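Local coordinates for protein NAD(FAD)-dependent dehydrogenase, NirB-family (N-terminal domain) (Clostridium acetobutylicum, PDB 3KLJ) that catalyses the NADH-dependent reduction of rubredoxin through a bound FAD, passing electrons into the dioxygen-scavenging chain of an obligate anaerobe, at residues 9-22 with 32-46. Residues are numbered along the deposited sequence; the frame is centred on the assembly and turned at random. Where two conformers were deposited one is given.
With FAD (flavin-adenine dinucleotide), chain B.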
ATOM      1  N   SER A   9      21.077   2.665 -24.473  1.00 40.41           N
ATOM      2  CA  SER A   9      20.341   3.923 -24.393  1.00 37.75           C
ATOM      3  C   SER A   9      18.937   3.766 -24.975  1.00 35.99           C
ATOM      4  O   SER A   9      18.761   3.116 -26.007  1.00 35.68           O
ATOM      5  CB  SER A   9      21.091   5.039 -25.124  1.00 37.86           C
ATOM      6  OG  SER A   9      20.865   4.981 -26.518  1.00 37.67           O
ATOM      7  N   THR A  10      17.948   4.355 -24.303  1.00 33.43           N
ATOM      8  CA  THR A  10      16.544   4.285 -24.728  1.00 31.17           C
ATOM      9  C   THR A  10      15.881   5.652 -24.659  1.00 29.23           C
ATOM     10  O   THR A  10      16.460   6.591 -24.115  1.00 29.06           O
ATOM     11  CB  THR A  10      15.716   3.296 -23.859  1.00 31.40           C
ATOM     12  OG1 THR A  10      15.927   3.569 -22.467  1.00 31.35           O
ATOM     13  CG2 THR A  10      16.116   1.876 -24.153  1.00 32.06           C
ATOM     14  N   LYS A  11      14.677   5.763 -25.225  1.00 27.31           N
ATOM     15  CA  LYS A  11      13.880   6.986 -25.131  0.50 26.28           C
ATOM     16  C   LYS A  11      13.294   7.093 -23.718  1.00 25.69           C
ATOM     17  O   LYS A  11      13.611   8.025 -22.966  1.00 25.22           O
ATOM     18  CB  LYS A  11      12.756   6.994 -26.180  0.50 26.30           C
ATOM     19  CG  LYS A  11      13.102   7.594 -27.551  0.50 26.30           C
ATOM     20  CD  LYS A  11      14.047   6.721 -28.356  0.50 25.65           C
ATOM     21  CE  LYS A  11      13.748   6.803 -29.850  0.50 25.90           C
ATOM     22  NZ  LYS A  11      13.671   8.208 -30.339  0.50 26.02           N
ATOM     23  N   ILE A  12      12.447   6.123 -23.369  1.00 24.26           N
ATOM     24  CA  ILE A  12      11.798   6.082 -22.057  1.00 23.23           C
ATOM     25  C   ILE A  12      12.396   4.989 -21.186  1.00 22.24           C
ATOM     26  O   ILE A  12      12.311   3.791 -21.512  1.00 21.69           O
ATOM     27  CB  ILE A  12      10.269   5.880 -22.172  1.00 23.46           C
ATOM     28  CG1 ILE A  12       9.669   6.908 -23.144  1.00 23.93           C
ATOM     29  CG2 ILE A  12       9.611   5.920 -20.786  1.00 22.96           C
ATOM     30  CD1 ILE A  12       8.188   7.020 -23.054  1.00 25.84           C
ATOM     31  N   LEU A  13      13.014   5.423 -20.090  1.00 20.81           N
ATOM     32  CA  LEU A  13      13.539   4.529 -19.076  1.00 20.32           C
ATOM     33  C   LEU A  13      12.574   4.495 -17.904  1.00 20.04           C
ATOM     34  O   LEU A  13      12.241   5.536 -17.337  1.00 19.35           O
ATOM     35  CB  LEU A  13      14.890   5.012 -18.566  1.00 20.30           C
ATOM     36  CG  LEU A  13      15.996   3.976 -18.355  1.00 21.51           C
ATOM     37  CD1 LEU A  13      16.903   4.341 -17.179  1.00 21.27           C
ATOM     38  CD2 LEU A  13      15.471   2.547 -18.239  1.00 18.21           C
ATOM     39  N   ILE A  14      12.135   3.289 -17.555  1.00 19.87           N
ATOM     40  CA  ILE A  14      11.243   3.087 -16.422  1.00 19.57           C
ATOM     41  C   ILE A  14      11.988   2.353 -15.310  1.00 19.60           C
ATOM     42  O   ILE A  14      12.401   1.193 -15.469  1.00 19.38           O
ATOM     43  CB  ILE A  14       9.959   2.340 -16.850  1.00 19.80           C
ATOM     44  CG1 ILE A  14       9.151   3.207 -17.820  1.00 19.58           C
ATOM     45  CG2 ILE A  14       9.102   1.969 -15.641  1.00 19.24           C
ATOM     46  CD1 ILE A  14       7.995   2.485 -18.458  1.00 19.26           C
ATOM     47  N   LEU A  15      12.156   3.047 -14.189  1.00 19.54           N
ATOM     48  CA  LEU A  15      12.883   2.538 -13.040  1.00 19.89           C
ATOM     49  C   LEU A  15      11.919   1.882 -12.047  1.00 20.05           C
ATOM     50  O   LEU A  15      11.253   2.566 -11.255  1.00 20.61           O
ATOM     51  CB  LEU A  15      13.672   3.684 -12.394  1.00 20.09           C
ATOM     52  CG  LEU A  15      14.922   3.379 -11.572  1.00 20.69           C
ATOM     53  CD1 LEU A  15      15.760   4.666 -11.327  1.00 19.48           C
ATOM     54  CD2 LEU A  15      14.561   2.695 -10.248  1.00 21.57           C
ATOM     55  N   GLY A  16      11.853   0.553 -12.111  1.00 19.77           N
ATOM     56  CA  GLY A  16      10.944  -0.255 -11.312  1.00 19.54           C
ATOM     57  C   GLY A  16       9.829  -0.835 -12.167  1.00 19.40           C
ATOM     58  O   GLY A  16       9.180  -0.107 -12.924  1.00 19.55           O
ATOM     59  N   ALA A  17       9.596  -2.141 -12.048  1.00 19.19           N
ATOM     60  CA  ALA A  17       8.560  -2.804 -12.830  1.00 18.75           C
ATOM     61  C   ALA A  17       7.479  -3.442 -11.942  1.00 18.91           C
ATOM     62  O   ALA A  17       7.302  -4.659 -11.908  1.00 19.23           O
ATOM     63  CB  ALA A  17       9.177  -3.813 -13.795  1.00 19.03           C
ATOM     64  N   GLY A  18       6.779  -2.596 -11.201  1.00 18.59           N
ATOM     65  CA  GLY A  18       5.584  -3.001 -10.492  1.00 18.58           C
ATOM     66  C   GLY A  18       4.399  -2.442 -11.256  1.00 18.34           C
ATOM     67  O   GLY A  18       4.539  -2.058 -12.427  1.00 18.83           O
ATOM     68  N   PRO A  19       3.227  -2.377 -10.605  1.00 18.33           N
ATOM     69  CA  PRO A  19       2.011  -1.846 -11.246  1.00 17.84           C
ATOM     70  C   PRO A  19       2.172  -0.420 -11.795  1.00 17.85           C
ATOM     71  O   PRO A  19       1.656  -0.121 -12.883  1.00 18.24           O
ATOM     72  CB  PRO A  19       0.973  -1.904 -10.118  1.00 17.37           C
ATOM     73  CG  PRO A  19       1.445  -3.074  -9.269  1.00 17.86           C
ATOM     74  CD  PRO A  19       2.942  -2.957  -9.274  1.00 18.07           C
ATOM     75  N   ALA A  20       2.901   0.439 -11.088  1.00 17.18           N
ATOM     76  CA  ALA A  20       3.086   1.818 -11.563  1.00 17.26           C
ATOM     77  C   ALA A  20       3.933   1.862 -12.820  1.00 17.29           C
ATOM     78  O   ALA A  20       3.516   2.451 -13.824  1.00 17.28           O
ATOM     79  CB  ALA A  20       3.673   2.725 -10.479  1.00 17.02           C
ATOM     80  N   GLY A  21       5.110   1.233 -12.764  1.00 17.06           N
ATOM     81  CA  GLY A  21       5.963   1.065 -13.938  1.00 17.22           C
ATOM     82  C   GLY A  21       5.241   0.442 -15.123  1.00 17.58           C
ATOM     83  O   GLY A  21       5.345   0.929 -16.256  1.00 17.93           O
ATOM     84  N   PHE A  22       4.508  -0.640 -14.873  1.00 17.79           N
ATOM     85  CA  PHE A  22       3.743  -1.273 -15.935  1.00 17.77           C
ATOM     86  C   PHE A  22       2.774  -0.293 -16.605  1.00 17.89           C
ATOM     87  O   PHE A  22       2.740  -0.195 -17.835  1.00 18.29           O
ATOM     88  CB  PHE A  22       2.967  -2.508 -15.462  1.00 17.59           C
ATOM     89  CG  PHE A  22       1.939  -2.940 -16.452  1.00 18.20           C
ATOM     90  CD1 PHE A  22       2.313  -3.668 -17.580  1.00 18.55           C
ATOM     91  CD2 PHE A  22       0.615  -2.532 -16.322  1.00 18.54           C
ATOM     92  CE1 PHE A  22       1.377  -4.030 -18.529  1.00 19.81           C
ATOM     93  CE2 PHE A  22      -0.334  -2.898 -17.277  1.00 19.93           C
ATOM     94  CZ  PHE A  22       0.049  -3.645 -18.378  1.00 17.93           C
ATOM     95  N   CYS A  32       5.325   6.373 -27.909  1.00 28.69           N
ATOM     96  CA  CYS A  32       6.783   6.278 -28.001  0.50 28.72           C
ATOM     97  C   CYS A  32       7.187   4.877 -28.417  1.00 28.23           C
ATOM     98  O   CYS A  32       6.479   3.904 -28.149  1.00 28.42           O
ATOM     99  CB  CYS A  32       7.476   6.685 -26.699  0.50 28.59           C
ATOM    100  SG  CYS A  32       8.520   8.159 -26.866  0.50 30.34           S
ATOM    101  N   ASP A  33       8.318   4.772 -29.107  1.00 28.17           N
ATOM    102  CA  ASP A  33       8.695   3.493 -29.736  1.00 27.84           C
ATOM    103  C   ASP A  33       9.953   2.812 -29.172  1.00 27.17           C
ATOM    104  O   ASP A  33      10.463   1.856 -29.769  1.00 27.78           O
ATOM    105  CB  ASP A  33       8.796   3.653 -31.267  1.00 28.02           C
ATOM    106  CG  ASP A  33       9.971   4.527 -31.700  1.00 28.81           C
ATOM    107  OD1 ASP A  33      10.490   5.310 -30.873  1.00 30.04           O
ATOM    108  OD2 ASP A  33      10.376   4.428 -32.882  1.00 28.74           O
ATOM    109  N   ASP A  34      10.445   3.301 -28.037  1.00 25.81           N
ATOM    110  CA  ASP A  34      11.667   2.780 -27.436  1.00 24.63           C
ATOM    111  C   ASP A  34      11.575   2.856 -25.907  1.00 23.79           C
ATOM    112  O   ASP A  34      12.017   3.833 -25.288  1.00 22.82           O
ATOM    113  CB  ASP A  34      12.878   3.560 -27.963  1.00 25.01           C
ATOM    114  CG  ASP A  34      14.209   2.980 -27.510  1.00 25.39           C
ATOM    115  OD1 ASP A  34      14.237   1.887 -26.908  1.00 26.24           O
ATOM    116  OD2 ASP A  34      15.241   3.630 -27.768  1.00 26.90           O
ATOM    117  N   ILE A  35      11.004   1.803 -25.323  1.00 22.88           N
ATOM    118  CA  ILE A  35      10.715   1.732 -23.889  1.00 22.35           C
ATOM    119  C   ILE A  35      11.498   0.602 -23.215  1.00 22.13           C
ATOM    120  O   ILE A  35      11.450  -0.562 -23.653  1.00 21.53           O
ATOM    121  CB  ILE A  35       9.201   1.495 -23.642  1.00 22.51           C
ATOM    122  CG1 ILE A  35       8.345   2.468 -24.462  1.00 22.62           C
ATOM    123  CG2 ILE A  35       8.861   1.569 -22.149  1.00 22.29           C
ATOM    124  CD1 ILE A  35       6.970   1.896 -24.816  1.00 23.49           C
ATOM    125  N   THR A  36      12.196   0.950 -22.136  1.00 21.65           N
ATOM    126  CA  THR A  36      12.933  -0.017 -21.322  1.00 21.59           C
ATOM    127  C   THR A  36      12.536   0.073 -19.857  1.00 21.88           C
ATOM    128  O   THR A  36      12.492   1.164 -19.286  1.00 22.31           O
ATOM    129  CB  THR A  36      14.449   0.216 -21.440  1.00 21.40           C
ATOM    130  OG1 THR A  36      14.829   0.068 -22.803  1.00 21.27           O
ATOM    131  CG2 THR A  36      15.238  -0.780 -20.608  1.00 21.06           C
ATOM    132  N   MET A  37      12.266  -1.081 -19.257  1.00 22.13           N
ATOM    133  CA  MET A  37      11.936  -1.181 -17.846  1.00 22.39           C
ATOM    134  C   MET A  37      13.038  -1.908 -17.099  1.00 22.68           C
ATOM    135  O   MET A  37      13.464  -2.993 -17.511  1.00 22.81           O
ATOM    136  CB  MET A  37      10.638  -1.960 -17.659  1.00 22.40           C
ATOM    137  CG  MET A  37       9.462  -1.459 -18.471  1.00 22.98           C
ATOM    138  SD  MET A  37       7.979  -2.412 -18.072  1.00 25.11           S
ATOM    139  CE  MET A  37       7.580  -1.641 -16.498  1.00 23.66           C
ATOM    140  N   ILE A  38      13.483  -1.311 -15.997  1.00 22.57           N
ATOM    141  CA  ILE A  38      14.436  -1.939 -15.094  1.00 23.06           C
ATOM    142  C   ILE A  38      13.679  -2.500 -13.889  1.00 22.97           C
ATOM    143  O   ILE A  38      12.903  -1.777 -13.278  1.00 23.02           O
ATOM    144  CB  ILE A  38      15.483  -0.910 -14.596  1.00 22.93           C
ATOM    145  CG1 ILE A  38      16.266  -0.323 -15.777  1.00 23.86           C
ATOM    146  CG2 ILE A  38      16.434  -1.546 -13.577  1.00 22.93           C
ATOM    147  CD1 ILE A  38      16.890   1.033 -15.477  1.00 25.01           C
ATOM    148  N   ASN A  39      13.883  -3.773 -13.548  1.00 23.55           N
ATOM    149  CA  ASN A  39      13.264  -4.325 -12.328  1.00 23.94           C
ATOM    150  C   ASN A  39      14.196  -5.155 -11.464  1.00 23.88           C
ATOM    151  O   ASN A  39      14.872  -6.054 -11.962  1.00 23.80           O
ATOM    152  CB  ASN A  39      12.005  -5.129 -12.651  1.00 24.88           C
ATOM    153  CG  ASN A  39      11.093  -5.324 -11.429  1.00 25.51           C
ATOM    154  OD1 ASN A  39      10.763  -4.376 -10.689  1.00 23.70           O
ATOM    155  ND2 ASN A  39      10.683  -6.560 -11.222  1.00 26.99           N
ATOM    156  N   SER A  40      14.207  -4.850 -10.167  1.00 23.72           N
ATOM    157  CA  SER A  40      15.079  -5.513  -9.202  1.00 23.95           C
ATOM    158  C   SER A  40      14.695  -6.977  -8.964  1.00 23.87           C
ATOM    159  O   SER A  40      15.558  -7.794  -8.635  1.00 23.97           O
ATOM    160  CB  SER A  40      15.097  -4.745  -7.879  1.00 23.82           C
ATOM    161  OG  SER A  40      13.815  -4.771  -7.266  1.00 27.02           O
ATOM    162  N   GLU A  41      13.410  -7.296  -9.132  1.00 23.57           N
ATOM    163  CA  GLU A  41      12.903  -8.664  -8.964  1.00 23.36           C
ATOM    164  C   GLU A  41      13.116  -9.497 -10.233  1.00 23.47           C
ATOM    165  O   GLU A  41      13.366  -8.949 -11.310  1.00 23.68           O
ATOM    166  CB  GLU A  41      11.410  -8.660  -8.594  1.00 23.17           C
ATOM    167  CG  GLU A  41      11.030  -7.742  -7.424  1.00 22.46           C
ATOM    168  CD  GLU A  41       9.592  -7.954  -6.945  1.00 22.87           C
ATOM    169  OE1 GLU A  41       9.152  -9.112  -6.839  1.00 22.91           O
ATOM    170  OE2 GLU A  41       8.902  -6.957  -6.653  1.00 25.68           O
ATOM    171  N   LYS A  42      13.008 -10.818 -10.104  1.00 23.11           N
ATOM    172  CA  LYS A  42      13.196 -11.707 -11.253  1.00 23.13           C
ATOM    173  C   LYS A  42      11.884 -12.021 -11.981  1.00 22.80           C
ATOM    174  O   LYS A  42      11.845 -12.881 -12.867  1.00 23.06           O
ATOM    175  CB  LYS A  42      13.952 -12.987 -10.856  1.00 23.10           C
ATOM    176  CG  LYS A  42      13.402 -13.725  -9.649  1.00 24.47           C
ATOM    177  CD  LYS A  42      14.305 -14.906  -9.273  1.00 25.95           C
ATOM    178  CE  LYS A  42      14.047 -15.377  -7.841  1.00 26.50           C
ATOM    179  NZ  LYS A  42      14.608 -14.421  -6.841  1.00 26.16           N
ATOM    180  N   TYR A  43      10.829 -11.296 -11.611  1.00 21.86           N
ATOM    181  CA  TYR A  43       9.489 -11.493 -12.167  1.00 21.39           C
ATOM    182  C   TYR A  43       8.995 -10.238 -12.873  1.00 21.03           C
ATOM    183  O   TYR A  43       9.354  -9.116 -12.498  1.00 21.63           O
ATOM    184  CB  TYR A  43       8.490 -11.907 -11.059  1.00 20.52           C
ATOM    185  CG  TYR A  43       9.043 -12.979 -10.137  1.00 19.70           C
ATOM    186  CD1 TYR A  43       9.213 -14.292 -10.585  1.00 17.35           C
ATOM    187  CD2 TYR A  43       9.434 -12.672  -8.830  1.00 18.44           C
ATOM    188  CE1 TYR A  43       9.740 -15.275  -9.752  1.00 17.30           C
ATOM    189  CE2 TYR A  43       9.958 -13.652  -7.986  1.00 16.87           C
ATOM    190  CZ  TYR A  43      10.110 -14.950  -8.457  1.00 16.85           C
ATOM    191  OH  TYR A  43      10.624 -15.930  -7.639  1.00 15.60           O
ATOM    192  N   LEU A  44       8.183 -10.437 -13.906  1.00 20.71           N
ATOM    193  CA  LEU A  44       7.455  -9.347 -14.561  1.00 20.13           C
ATOM    194  C   LEU A  44       6.485  -8.666 -13.579  1.00 19.67           C
ATOM    195  O   LEU A  44       6.217  -9.214 -12.505  1.00 19.67           O
ATOM    196  CB  LEU A  44       6.698  -9.901 -15.771  1.00 20.14           C
ATOM    197  CG  LEU A  44       7.366  -9.911 -17.163  1.00 21.05           C
ATOM    198  CD1 LEU A  44       8.820  -9.424 -17.211  1.00 19.24           C
ATOM    199  CD2 LEU A  44       7.200 -11.245 -17.871  1.00 18.36           C
ATOM    200  N   PRO A  45       5.982  -7.462 -13.928  1.00 18.82           N
ATOM    201  CA  PRO A  45       4.992  -6.799 -13.088  1.00 18.55           C
ATOM    202  C   PRO A  45       3.836  -7.709 -12.682  1.00 17.63           C
ATOM    203  O   PRO A  45       3.222  -8.359 -13.528  1.00 16.66           O
ATOM    204  CB  PRO A  45       4.489  -5.669 -13.982  1.00 18.16           C
ATOM    205  CG  PRO A  45       5.713  -5.261 -14.732  1.00 18.99           C
ATOM    206  CD  PRO A  45       6.523  -6.535 -14.944  1.00 18.70           C
ATOM    207  N   TYR A  46       3.544  -7.729 -11.388  1.00 17.34           N
ATOM    208  CA  TYR A  46       2.446  -8.539 -10.877  1.00 17.44           C
ATOM    209  C   TYR A  46       1.539  -7.756  -9.940  1.00 17.40           C
ATOM    210  O   TYR A  46       1.941  -6.719  -9.388  1.00 17.60           O
ATOM    211  CB  TYR A  46       2.973  -9.809 -10.214  1.00 17.40           C
ATOM    212  CG  TYR A  46       3.996  -9.612  -9.109  1.00 18.57           C
ATOM    213  CD1 TYR A  46       5.370  -9.639  -9.385  1.00 19.57           C
ATOM    214  CD2 TYR A  46       3.593  -9.436  -7.783  1.00 18.78           C
ATOM    215  CE1 TYR A  46       6.318  -9.491  -8.364  1.00 19.79           C
ATOM    216  CE2 TYR A  46       4.524  -9.284  -6.759  1.00 19.89           C
ATOM    217  CZ  TYR A  46       5.887  -9.317  -7.055  1.00 20.50           C
ATOM    218  OH  TYR A  46       6.803  -9.170  -6.032  1.00 19.89           O
TER
HETATM  219  PA  FAD B 401       5.755  -1.668  -6.357  1.00 18.30           P
HETATM  220  O1A FAD B 401       6.499  -1.786  -5.053  1.00 18.60           O
HETATM  221  O2A FAD B 401       4.579  -2.610  -6.448  1.00 19.35           O
HETATM  222  O5B FAD B 401       6.759  -1.926  -7.570  1.00 21.06           O
HETATM  223  C5B FAD B 401       8.015  -1.273  -7.626  1.00 20.91           C
HETATM  224  C4B FAD B 401       9.045  -2.212  -8.255  1.00 21.12           C
HETATM  225  O4B FAD B 401      10.280  -1.520  -8.429  1.00 19.85           O
HETATM  226  C3B FAD B 401       9.335  -3.404  -7.346  1.00 21.12           C
HETATM  227  O3B FAD B 401       9.212  -4.601  -8.096  1.00 23.72           O
HETATM  228  C2B FAD B 401      10.758  -3.197  -6.864  1.00 21.25           C
HETATM  229  O2B FAD B 401      11.472  -4.409  -6.748  1.00 23.46           O
HETATM  230  C1B FAD B 401      11.350  -2.326  -7.963  1.00 20.89           C
HETATM  231  N9A FAD B 401      12.484  -1.498  -7.516  1.00 21.12           N
HETATM  232  C8A FAD B 401      12.660  -0.910  -6.291  1.00 21.82           C
HETATM  233  N7A FAD B 401      13.835  -0.236  -6.302  1.00 21.27           N
HETATM  234  C5A FAD B 401      14.409  -0.377  -7.513  1.00 21.30           C
HETATM  235  C6A FAD B 401      15.608   0.097  -8.047  1.00 21.45           C
HETATM  236  N6A FAD B 401      16.544   0.605  -7.243  1.00 20.16           N
HETATM  237  N1A FAD B 401      15.935  -0.232  -9.351  1.00 20.91           N
HETATM  238  C2A FAD B 401      15.091  -1.016 -10.116  1.00 20.44           C
HETATM  239  N3A FAD B 401      13.910  -1.491  -9.574  1.00 21.51           N
HETATM  240  C4A FAD B 401      13.571  -1.171  -8.291  1.00 21.55           C
HETATM  241  N1  FAD B 401      -2.962  -1.613  -2.214  1.00 20.18           N
HETATM  242  C2  FAD B 401      -4.319  -1.378  -2.278  1.00 21.45           C
HETATM  243  O2  FAD B 401      -4.728  -0.364  -2.818  1.00 21.38           O
HETATM  244  N3  FAD B 401      -5.222  -2.287  -1.765  1.00 20.29           N
HETATM  245  C4  FAD B 401      -4.768  -3.438  -1.165  1.00 21.27           C
HETATM  246  O4  FAD B 401      -5.601  -4.223  -0.703  1.00 20.99           O
HETATM  247  C4X FAD B 401      -3.391  -3.686  -1.079  1.00 20.65           C
HETATM  248  N5  FAD B 401      -2.908  -4.844  -0.487  1.00 19.24           N
HETATM  249  C5X FAD B 401      -1.549  -5.082  -0.412  1.00 18.91           C
HETATM  250  C6  FAD B 401      -1.068  -6.252   0.193  1.00 18.36           C
HETATM  251  C7  FAD B 401       0.315  -6.485   0.251  1.00 17.62           C
HETATM  252  C7M FAD B 401       0.836  -7.735   0.899  1.00 17.50           C
HETATM  253  C8  FAD B 401       1.207  -5.552  -0.279  1.00 17.67           C
HETATM  254  C8M FAD B 401       2.698  -5.774  -0.224  1.00 16.29           C
HETATM  255  C9  FAD B 401       0.722  -4.392  -0.871  1.00 17.60           C
HETATM  256  C9A FAD B 401      -0.654  -4.155  -0.945  1.00 19.92           C
HETATM  257  N10 FAD B 401      -1.132  -2.993  -1.548  1.00 19.59           N
HETATM  258  C10 FAD B 401      -2.493  -2.762  -1.615  1.00 20.39           C
HETATM  259  C1' FAD B 401      -0.178  -1.985  -2.098  1.00 19.11           C
HETATM  260  C2' FAD B 401       0.005  -2.108  -3.596  1.00 19.92           C
HETATM  261  O2' FAD B 401       0.617  -3.352  -3.869  1.00 21.00           O
HETATM  262  C3' FAD B 401       0.901  -0.966  -4.031  1.00 19.07           C
HETATM  263  O3' FAD B 401       0.223   0.264  -3.848  1.00 21.52           O
HETATM  264  C4' FAD B 401       1.332  -1.062  -5.485  1.00 19.39           C
HETATM  265  O4' FAD B 401       1.985  -2.301  -5.730  1.00 18.88           O
HETATM  266  C5' FAD B 401       2.315   0.065  -5.770  1.00 18.13           C
HETATM  267  O5' FAD B 401       2.846  -0.156  -7.051  1.00 18.38           O
HETATM  268  P   FAD B 401       4.228   0.515  -7.458  1.00 17.46           P
HETATM  269  O1P FAD B 401       4.532   0.160  -8.904  1.00 18.90           O
HETATM  270  O2P FAD B 401       4.223   1.996  -7.169  1.00 18.74           O
HETATM  271  O3P FAD B 401       5.325  -0.121  -6.458  1.00 17.98           O
HETATM  272  O   HOH W   1       5.353  -6.295  -9.672  1.00 20.70           O
HETATM  273  O   HOH W   2       7.837  -6.963 -10.380  1.00 28.35           O
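I12 and I14 each spend both backbone polar atoms on residues 34-38: I12 N on D34 O, I12 O on T36 N, I14 N on T36 O and I14 O on I38 N (2.8 Å). G16 N, bonded to I38 O, ends this parallel pairing of the two strands of the beta-alpha-beta unit (strand 12-15, helix 19-28, strand 35-38) in the Rossmann-type FAD domain. L13 turns its amide and carbonyl toward strand 107-110. At the strand entrance K11 N is shared weakly between D34 O and D34 OD2, while OD1 forms a salt bridge with K78. Beneath helix 19-28, M37 bends at its last torsion (chi3 77°), which lays CE 3.8 Å from A17 CB and close to G21 O. On the other face I38 CD1 presses tightly on L13 CD2 (3.5 Å). N39 extends CG anti to its backbone N (chi1 -161°), bringing OD1 2.9 Å from A17 N; that donor stands 47° out of the amide plane. FAD O3B lies 3.0 Å from N39 OD1 and 2.8 Å from E41 OE2. Water 2 probably donates to A17 O and accepts weakly from N39 ND2. A20 N bonds FAD O1P. The bonds to G16 N and A17 N thus tie the start of the glycine turn to I38 and N39, probably helping to hold its shape beside the adenosine ribose.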